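Local atomic coordinates of CPXV203 protein (Cowpox virus, PDB entry 4HKJ), a protein that probably binds host class I MHC molecules and holds them back from the surface of the infected cell. Residues Ile19-Ile23 with Thr166-Gly170; Ser82-Phe86 with Arg177-Leu181; Thr71-Phe77 with Tyr180-Cys184. All coordinates share one frame; numbering follows the deposited sequence.

Contact 1 (Ile19-Ile23 with Thr166-Gly170); sequences IGMCI and TLTCG
A disulfide pins the loop 166-170 to strand 19-23 of the five-stranded antiparallel sheet. C22 SG and C169 SG are 2.0 Å apart, and the torsion about the S-S bond is 90°, as is usual for disulfides. C22 CB points to the loop, and SG, anti to the backbone N (chi1 -175°), continues to C169. C169 has left-handed helical backbone angles, and its CB points to the strand. No hydrogen bond joins the two segments.

L167 adds the apolar part. It is the centre of an inverse gamma turn, in which T168 N donates to T166 O at 2.7 Å. Its CD2 branch does the touching. L167 CD2 lies 3.8 Å from C22 N and also touches C22 CB and G20 O, so one methyl rests on the strand backbone beside the sulfur bridge. At G20 the methyl faces bare backbone.

The neighbours in sequence face the other way. Selenomethionine M21 and I23 turn from the loop and pack on V108 of strand 103-110, in the second sheet. C169 also touches H81 and Y83 of strand 81-88. A loop stapled to the outer face of one sheet, with apolar side chains filling the inner face, fits a disulfide-braced beta sandwich of the poxvirus T4 (vCCI-like) family.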
loop_
_atom_site.group_PDB
_atom_site.type_symbol
_atom_site.label_atom_id
_atom_site.label_comp_id
_atom_site.label_asym_id
_atom_site.label_seq_id
_atom_site.Cartn_x
_atom_site.Cartn_y
_atom_site.Cartn_z
ATOM N N ILE D 19 -13.892 5.474 -6.556
ATOM C CA ILE D 19 -12.549 5.621 -7.100
ATOM C C ILE D 19 -11.749 6.615 -6.266
ATOM O O ILE D 19 -12.073 7.802 -6.220
ATOM C CB ILE D 19 -12.575 6.094 -8.564
ATOM C CG1 ILE D 19 -13.355 5.107 -9.434
ATOM C CG2 ILE D 19 -11.159 6.260 -9.092
ATOM C CD1 ILE D 19 -13.357 5.457 -10.908
ATOM N N GLY D 20 -10.707 6.123 -5.604
ATOM C CA GLY D 20 -9.832 6.973 -4.821
ATOM C C GLY D 20 -8.559 7.286 -5.582
ATOM O O GLY D 20 -8.066 6.455 -6.343
HETATM N N MSE D 21 -8.028 8.489 -5.384
HETATM C CA MSE D 21 -6.816 8.908 -6.077
HETATM C C MSE D 21 -6.004 9.889 -5.238
HETATM O O MSE D 21 -6.475 10.980 -4.915
HETATM C CB MSE D 21 -7.164 9.529 -7.430
HETATM C CG MSE D 21 -5.960 10.003 -8.224
HETATM SE SE MSE D 21 -6.431 10.607 -10.018
HETATM C CE MSE D 21 -7.294 8.979 -10.659
ATOM N N CYS D 22 -4.786 9.492 -4.883
ATOM C CA CYS D 22 -3.910 10.337 -4.079
ATOM C C CYS D 22 -2.841 10.992 -4.947
ATOM O O CYS D 22 -2.064 10.308 -5.614
ATOM C CB CYS D 22 -3.256 9.524 -2.957
ATOM S SG CYS D 22 -2.254 10.501 -1.805
ATOM N N ILE D 23 -2.811 12.319 -4.935
ATOM C CA ILE D 23 -1.843 13.071 -5.721
ATOM C C ILE D 23 -0.870 13.810 -4.808
ATOM O O ILE D 23 -1.285 14.586 -3.947
ATOM C CB ILE D 23 -2.538 14.096 -6.638
ATOM C CG1 ILE D 23 -3.759 13.472 -7.318
ATOM C CG2 ILE D 23 -1.562 14.635 -7.670
ATOM C CD1 ILE D 23 -4.562 14.450 -8.149
ATOM N N THR D 166 -5.252 1.393 1.221
ATOM C CA THR D 166 -4.086 1.844 1.970
ATOM C C THR D 166 -3.687 3.267 1.585
ATOM O O THR D 166 -2.663 3.778 2.040
ATOM C CB THR D 166 -2.880 0.909 1.760
ATOM O OG1 THR D 166 -2.637 0.746 0.357
ATOM C CG2 THR D 166 -3.144 -0.454 2.384
ATOM N N LEU D 167 -4.500 3.901 0.746
ATOM C CA LEU D 167 -4.247 5.274 0.323
ATOM C C LEU D 167 -4.562 6.269 1.437
ATOM O O LEU D 167 -5.536 7.019 1.351
ATOM C CB LEU D 167 -5.057 5.615 -0.930
ATOM C CG LEU D 167 -4.339 5.538 -2.281
ATOM C CD1 LEU D 167 -3.884 4.120 -2.591
ATOM C CD2 LEU D 167 -5.231 6.074 -3.391
ATOM N N THR D 168 -3.733 6.266 2.477
ATOM C CA THR D 168 -3.895 7.181 3.602
ATOM C C THR D 168 -3.798 8.628 3.129
ATOM O O THR D 168 -4.519 9.500 3.613
ATOM C CB THR D 168 -2.831 6.927 4.683
ATOM O OG1 THR D 168 -1.524 7.133 4.134
ATOM C CG2 THR D 168 -2.936 5.505 5.207
ATOM N N CYS D 169 -2.896 8.862 2.180
ATOM C CA CYS D 169 -2.745 10.158 1.519
ATOM C C CYS D 169 -2.484 11.311 2.487
ATOM O O CYS D 169 -3.122 12.361 2.402
ATOM C CB CYS D 169 -3.963 10.461 0.642
ATOM S SG CYS D 169 -3.614 11.567 -0.743
ATOM N N GLY D 170 -1.547 11.109 3.407
ATOM C CA GLY D 170 -1.139 12.158 4.325
ATOM C C GLY D 170 -1.772 12.065 5.702
ATOM O O GLY D 170 -1.437 12.839 6.598
#

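Contact 2 (Ser82-Phe86 with Arg177-Leu181); sequences SYIEF and RDKYL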
loop_
_atom_site.group_PDB
_atom_site.type_symbol
_atom_site.label_atom_id
_atom_site.label_comp_id
_atom_site.label_asym_id
_atom_site.label_seq_id
_atom_site.Cartn_x
_atom_site.Cartn_y
_atom_site.Cartn_z
ATOM N N SER D 82 -2.917 15.526 -1.881
ATOM C CA SER D 82 -4.257 15.932 -2.287
ATOM C C SER D 82 -5.052 14.708 -2.735
ATOM O O SER D 82 -4.645 14.000 -3.656
ATOM C CB SER D 82 -4.191 16.960 -3.415
ATOM O OG SER D 82 -3.472 18.111 -3.012
ATOM N N TYR D 83 -6.184 14.466 -2.082
ATOM C CA TYR D 83 -6.979 13.267 -2.338
ATOM C C TYR D 83 -8.325 13.586 -2.988
ATOM O O TYR D 83 -8.982 14.564 -2.632
ATOM C CB TYR D 83 -7.190 12.489 -1.035
ATOM C CG TYR D 83 -8.085 11.279 -1.172
ATOM C CD1 TYR D 83 -7.614 10.102 -1.733
ATOM C CD2 TYR D 83 -9.400 11.311 -0.729
ATOM C CE1 TYR D 83 -8.428 8.992 -1.858
ATOM C CE2 TYR D 83 -10.222 10.207 -0.851
ATOM C CZ TYR D 83 -9.731 9.051 -1.416
ATOM O OH TYR D 83 -10.549 7.951 -1.536
ATOM N N ILE D 84 -8.727 12.751 -3.944
ATOM C CA ILE D 84 -10.001 12.920 -4.639
ATOM C C ILE D 84 -10.785 11.611 -4.638
ATOM O O ILE D 84 -10.222 10.544 -4.881
ATOM C CB ILE D 84 -9.793 13.377 -6.098
ATOM C CG1 ILE D 84 -8.908 14.626 -6.151
ATOM C CG2 ILE D 84 -11.129 13.643 -6.775
ATOM C CD1 ILE D 84 -8.669 15.149 -7.551
ATOM N N GLU D 85 -12.085 11.693 -4.363
ATOM C CA GLU D 85 -12.926 10.501 -4.317
ATOM C C GLU D 85 -14.143 10.613 -5.231
ATOM O O GLU D 85 -15.047 11.409 -4.982
ATOM C CB GLU D 85 -13.383 10.218 -2.885
ATOM C CG GLU D 85 -14.217 8.954 -2.741
ATOM C CD GLU D 85 -14.794 8.795 -1.349
ATOM O OE1 GLU D 85 -15.596 9.659 -0.934
ATOM O OE2 GLU D 85 -14.443 7.810 -0.665
ATOM N N PHE D 86 -14.159 9.806 -6.286
ATOM C CA PHE D 86 -15.303 9.741 -7.186
ATOM C C PHE D 86 -16.248 8.633 -6.728
ATOM O O PHE D 86 -15.822 7.498 -6.510
ATOM C CB PHE D 86 -14.840 9.495 -8.622
ATOM C CG PHE D 86 -13.904 10.549 -9.147
ATOM C CD1 PHE D 86 -14.399 11.717 -9.705
ATOM C CD2 PHE D 86 -12.532 10.372 -9.083
ATOM C CE1 PHE D 86 -13.541 12.689 -10.189
ATOM C CE2 PHE D 86 -11.669 11.339 -9.566
ATOM C CZ PHE D 86 -12.176 12.498 -10.120
ATOM N N ARG D 177 -8.760 10.138 6.736
ATOM C CA ARG D 177 -8.866 10.713 5.401
ATOM C C ARG D 177 -10.310 11.044 5.048
ATOM O O ARG D 177 -10.607 12.132 4.556
ATOM C CB ARG D 177 -8.291 9.755 4.354
ATOM C CG ARG D 177 -8.798 10.026 2.947
ATOM C CD ARG D 177 -8.124 9.144 1.913
ATOM N NE ARG D 177 -8.317 7.720 2.171
ATOM C CZ ARG D 177 -9.418 7.045 1.853
ATOM N NH1 ARG D 177 -10.437 7.664 1.276
ATOM N NH2 ARG D 177 -9.503 5.750 2.118
ATOM N N ASP D 178 -11.206 10.097 5.310
ATOM C CA ASP D 178 -12.612 10.250 4.958
ATOM C C ASP D 178 -13.346 11.222 5.877
ATOM O O ASP D 178 -14.436 11.692 5.549
ATOM C CB ASP D 178 -13.316 8.891 4.961
ATOM C CG ASP D 178 -12.924 8.028 3.780
ATOM O OD1 ASP D 178 -13.574 8.141 2.719
ATOM O OD2 ASP D 178 -11.968 7.235 3.908
ATOM N N LYS D 179 -12.749 11.521 7.027
ATOM C CA LYS D 179 -13.371 12.424 7.989
ATOM C C LYS D 179 -13.361 13.865 7.482
ATOM O O LYS D 179 -14.323 14.606 7.678
ATOM C CB LYS D 179 -12.670 12.333 9.347
ATOM C CG LYS D 179 -13.402 13.052 10.471
ATOM C CD LYS D 179 -12.589 13.061 11.762
ATOM C CE LYS D 179 -12.393 11.661 12.323
ATOM N NZ LYS D 179 -11.597 11.678 13.581
ATOM N N TYR D 180 -12.275 14.249 6.818
ATOM C CA TYR D 180 -12.100 15.624 6.356
ATOM C C TYR D 180 -12.516 15.838 4.903
ATOM O O TYR D 180 -12.225 16.880 4.318
ATOM C CB TYR D 180 -10.647 16.066 6.539
ATOM C CG TYR D 180 -10.204 16.144 7.981
ATOM C CD1 TYR D 180 -9.655 15.041 8.619
ATOM C CD2 TYR D 180 -10.333 17.322 8.703
ATOM C CE1 TYR D 180 -9.247 15.108 9.937
ATOM C CE2 TYR D 180 -9.928 17.399 10.022
ATOM C CZ TYR D 180 -9.386 16.290 10.633
ATOM O OH TYR D 180 -8.981 16.361 11.946
ATOM N N LEU D 181 -13.189 14.851 4.322
ATOM C CA LEU D 181 -13.664 14.968 2.947
ATOM C C LEU D 181 -14.741 16.041 2.816
ATOM O O LEU D 181 -15.581 16.203 3.702
ATOM C CB LEU D 181 -14.202 13.627 2.440
ATOM C CG LEU D 181 -13.191 12.598 1.935
ATOM C CD1 LEU D 181 -13.896 11.300 1.580
ATOM C CD2 LEU D 181 -12.431 13.139 0.733
#
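R177 lies across the face of Y83 while its NH1 is held by charge to D178 OD2 at 3.1 Å. D178 OD2 stands off the plane of the guanidinium, so the attraction is one of charge and not a directed hydrogen bond. NH2 makes a second salt bridge, to D165. Y83 OH is also close to NH1, but the angle is too poor for a hydrogen bond.

The chain of R177 is extended as far as CD, which it carries over the ring; the bend at chi3 (59°) then turns the guanidinium toward the hydroxyl end. R177 CD stands 3.5 Å from the Y83 ring centroid, 4° off the normal, in a CH-pi contact. Further out, CZ is 4.5 Å from the same centroid, giving an off-centre cation-pi contact with the planes 51° apart. Helix 174-179 is thereby seated on the outer face of the antiparallel sheet. I84 and F86 point to the other face, toward strand 53-59 of the second sheet.

L181 enters beside the tyrosine. Its CD2 meets the ring edge in plane, 3.8 Å from Y83 CD2. L181 CD1 touches the E85 carboxylate, 3.5 Å from E85 OE1, the two side chains crossing at about a right angle. E85 OE2 is 3.5 Å from D178 OD1, a like-charge pair. R177 NH1, 4.5 Å from E85 OE2, may offset it, with K18 adding a long, weak ion pair.

Contact 3 (Thr71-Phe77 with Tyr180-Cys184); sequences TTKQTHF and YLKTC
Strand 182-183 is an edge strand of the five-stranded sheet within this chain, and it pairs antiparallel with strand 71-77. Q74 and K182 form a hydrogen-bonded pair, with Q74 N to K182 O at 3.1 Å and K182 N to Q74 O at 3.0 Å. The next bond, C184 N to T72 O, is 2.9 Å. K73 and T183 are a non-hydrogen-bonded pair. Their side chains share a face, where the extended lysine chain passes T183 OG1 with CE at 3.8 Å.

On the other face Q74 CG lies 3.8 Å from C184 SG. That sulfur is bonded to C35, next to strand 36-38 of the second sheet, and Q74 OE1 is hydrogen-bonded to T48. These links between the sheets are consistent with a beta sandwich, with Q74 on its inner side.

Toward the helix the strand pairing ends. T75 OG1, anti to its own N (chi1 -177°), reaches Y180 O at 3.1 Å in a weak hydrogen bond. T75 CG2 meets the CD2 methyl of L181. Y180 CD1 comes to the edge of the F77 ring, 3.7 Å from CE1, with the rings nearly perpendicular (87°) but in an oblique pair. Y180 also packs on an apolar side chain of another protein's chain in the complex.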
loop_
_atom_site.group_PDB
_atom_site.type_symbol
_atom_site.label_atom_id
_atom_site.label_comp_id
_atom_site.label_asym_id
_atom_site.label_seq_id
_atom_site.Cartn_x
_atom_site.Cartn_y
_atom_site.Cartn_z
ATOM N N THR D 71 -20.846 11.427 -7.773
ATOM C CA THR D 71 -20.418 12.343 -6.718
ATOM C C THR D 71 -18.896 12.505 -6.681
ATOM O O THR D 71 -18.156 11.556 -6.934
ATOM C CB THR D 71 -20.932 11.879 -5.336
ATOM O OG1 THR D 71 -22.328 11.570 -5.421
ATOM C CG2 THR D 71 -20.722 12.958 -4.283
ATOM N N THR D 72 -18.439 13.716 -6.369
ATOM C CA THR D 72 -17.011 14.004 -6.269
ATOM C C THR D 72 -16.681 14.659 -4.929
ATOM O O THR D 72 -17.360 15.593 -4.502
ATOM C CB THR D 72 -16.544 14.928 -7.408
ATOM O OG1 THR D 72 -17.089 14.474 -8.653
ATOM C CG2 THR D 72 -15.025 14.942 -7.497
ATOM N N LYS D 73 -15.637 14.164 -4.268
ATOM C CA LYS D 73 -15.200 14.718 -2.990
ATOM C C LYS D 73 -13.689 14.917 -2.975
ATOM O O LYS D 73 -12.951 14.178 -3.628
ATOM C CB LYS D 73 -15.612 13.804 -1.835
ATOM C CG LYS D 73 -17.112 13.599 -1.703
ATOM C CD LYS D 73 -17.443 12.633 -0.578
ATOM C CE LYS D 73 -18.940 12.406 -0.477
ATOM N NZ LYS D 73 -19.290 11.493 0.644
ATOM N N GLN D 74 -13.234 15.919 -2.230
ATOM C CA GLN D 74 -11.806 16.199 -2.111
ATOM C C GLN D 74 -11.416 16.588 -0.689
ATOM O O GLN D 74 -12.234 17.100 0.076
ATOM C CB GLN D 74 -11.383 17.309 -3.078
ATOM C CG GLN D 74 -11.436 16.923 -4.547
ATOM C CD GLN D 74 -10.882 18.007 -5.450
ATOM O OE1 GLN D 74 -11.118 18.005 -6.658
ATOM N NE2 GLN D 74 -10.137 18.939 -4.867
ATOM N N THR D 75 -10.157 16.337 -0.346
ATOM C CA THR D 75 -9.607 16.750 0.939
ATOM C C THR D 75 -8.110 16.998 0.796
ATOM O O THR D 75 -7.518 16.669 -0.231
ATOM C CB THR D 75 -9.848 15.701 2.035
ATOM O OG1 THR D 75 -9.360 16.194 3.288
ATOM C CG2 THR D 75 -9.134 14.403 1.696
ATOM N N HIS D 76 -7.502 17.576 1.825
ATOM C CA HIS D 76 -6.080 17.890 1.777
ATOM C C HIS D 76 -5.392 17.630 3.110
ATOM O O HIS D 76 -5.957 17.890 4.173
ATOM C CB HIS D 76 -5.869 19.345 1.355
ATOM C CG HIS D 76 -4.429 19.740 1.244
ATOM N ND1 HIS D 76 -3.683 19.520 0.105
ATOM C CD2 HIS D 76 -3.597 20.338 2.128
ATOM C CE1 HIS D 76 -2.455 19.966 0.294
ATOM N NE2 HIS D 76 -2.375 20.468 1.514
ATOM N N PHE D 77 -4.167 17.118 3.045
ATOM C CA PHE D 77 -3.369 16.873 4.241
ATOM C C PHE D 77 -1.937 17.352 4.035
ATOM O O PHE D 77 -1.341 17.120 2.982
ATOM C CB PHE D 77 -3.375 15.386 4.594
ATOM C CG PHE D 77 -4.709 14.880 5.062
ATOM C CD1 PHE D 77 -5.366 15.489 6.117
ATOM C CD2 PHE D 77 -5.309 13.798 4.441
ATOM C CE1 PHE D 77 -6.595 15.027 6.547
ATOM C CE2 PHE D 77 -6.537 13.331 4.866
ATOM C CZ PHE D 77 -7.181 13.945 5.921
ATOM N N TYR D 180 -12.275 14.249 6.818
ATOM C CA TYR D 180 -12.100 15.624 6.356
ATOM C C TYR D 180 -12.516 15.838 4.903
ATOM O O TYR D 180 -12.225 16.880 4.318
ATOM C CB TYR D 180 -10.647 16.066 6.539
ATOM C CG TYR D 180 -10.204 16.144 7.981
ATOM C CD1 TYR D 180 -9.655 15.041 8.619
ATOM C CD2 TYR D 180 -10.333 17.322 8.703
ATOM C CE1 TYR D 180 -9.247 15.108 9.937
ATOM C CE2 TYR D 180 -9.928 17.399 10.022
ATOM C CZ TYR D 180 -9.386 16.290 10.633
ATOM O OH TYR D 180 -8.981 16.361 11.946
ATOM N N LEU D 181 -13.189 14.851 4.322
ATOM C CA LEU D 181 -13.664 14.968 2.947
ATOM C C LEU D 181 -14.741 16.041 2.816
ATOM O O LEU D 181 -15.581 16.203 3.702
ATOM C CB LEU D 181 -14.202 13.627 2.440
ATOM C CG LEU D 181 -13.191 12.598 1.935
ATOM C CD1 LEU D 181 -13.896 11.300 1.580
ATOM C CD2 LEU D 181 -12.431 13.139 0.733
ATOM N N LYS D 182 -14.707 16.775 1.708
ATOM C CA LYS D 182 -15.716 17.790 1.427
ATOM C C LYS D 182 -16.300 17.600 0.034
ATOM O O LYS D 182 -15.563 17.495 -0.946
ATOM C CB LYS D 182 -15.124 19.194 1.562
ATOM C CG LYS D 182 -14.691 19.552 2.971
ATOM C CD LYS D 182 -15.855 19.443 3.942
ATOM C CE LYS D 182 -15.403 19.650 5.377
ATOM N NZ LYS D 182 -16.534 19.514 6.335
ATOM N N THR D 183 -17.625 17.558 -0.046
ATOM C CA THR D 183 -18.309 17.366 -1.318
ATOM C C THR D 183 -18.117 18.574 -2.230
ATOM O O THR D 183 -18.377 19.709 -1.835
ATOM C CB THR D 183 -19.816 17.110 -1.111
ATOM O OG1 THR D 183 -19.995 16.001 -0.221
ATOM C CG2 THR D 183 -20.493 16.805 -2.438
ATOM N N CYS D 184 -17.653 18.319 -3.450
ATOM C CA CYS D 184 -17.415 19.383 -4.419
ATOM C C CYS D 184 -18.729 19.980 -4.912
ATOM O O CYS D 184 -19.700 19.263 -5.144
ATOM C CB CYS D 184 -16.582 18.859 -5.592
ATOM S SG CYS D 184 -14.932 18.284 -5.119
#

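Strand 19-23 comes first and closes its loop at 166-170, late in the chain (contact 1). Strands 71-77 and 82-86 follow and pair with each other by backbone bonds. Both find their partners after the contact 1 loop, 71-77 in 180-184 (contact 3) and 82-86 in 177-181 (contact 2). Contacts 2 and 3 therefore each cross contact 1, and they end on one stretch, sharing Y180 and L181. Strand 82-86 also pairs with 19-23. The three contacts lie on one sheet and fasten the loop 166-170, helix 174-179 and edge strand 182-183 to it. C169 O approaches F77, and L167 O lies 3.0 Å from R177 NE.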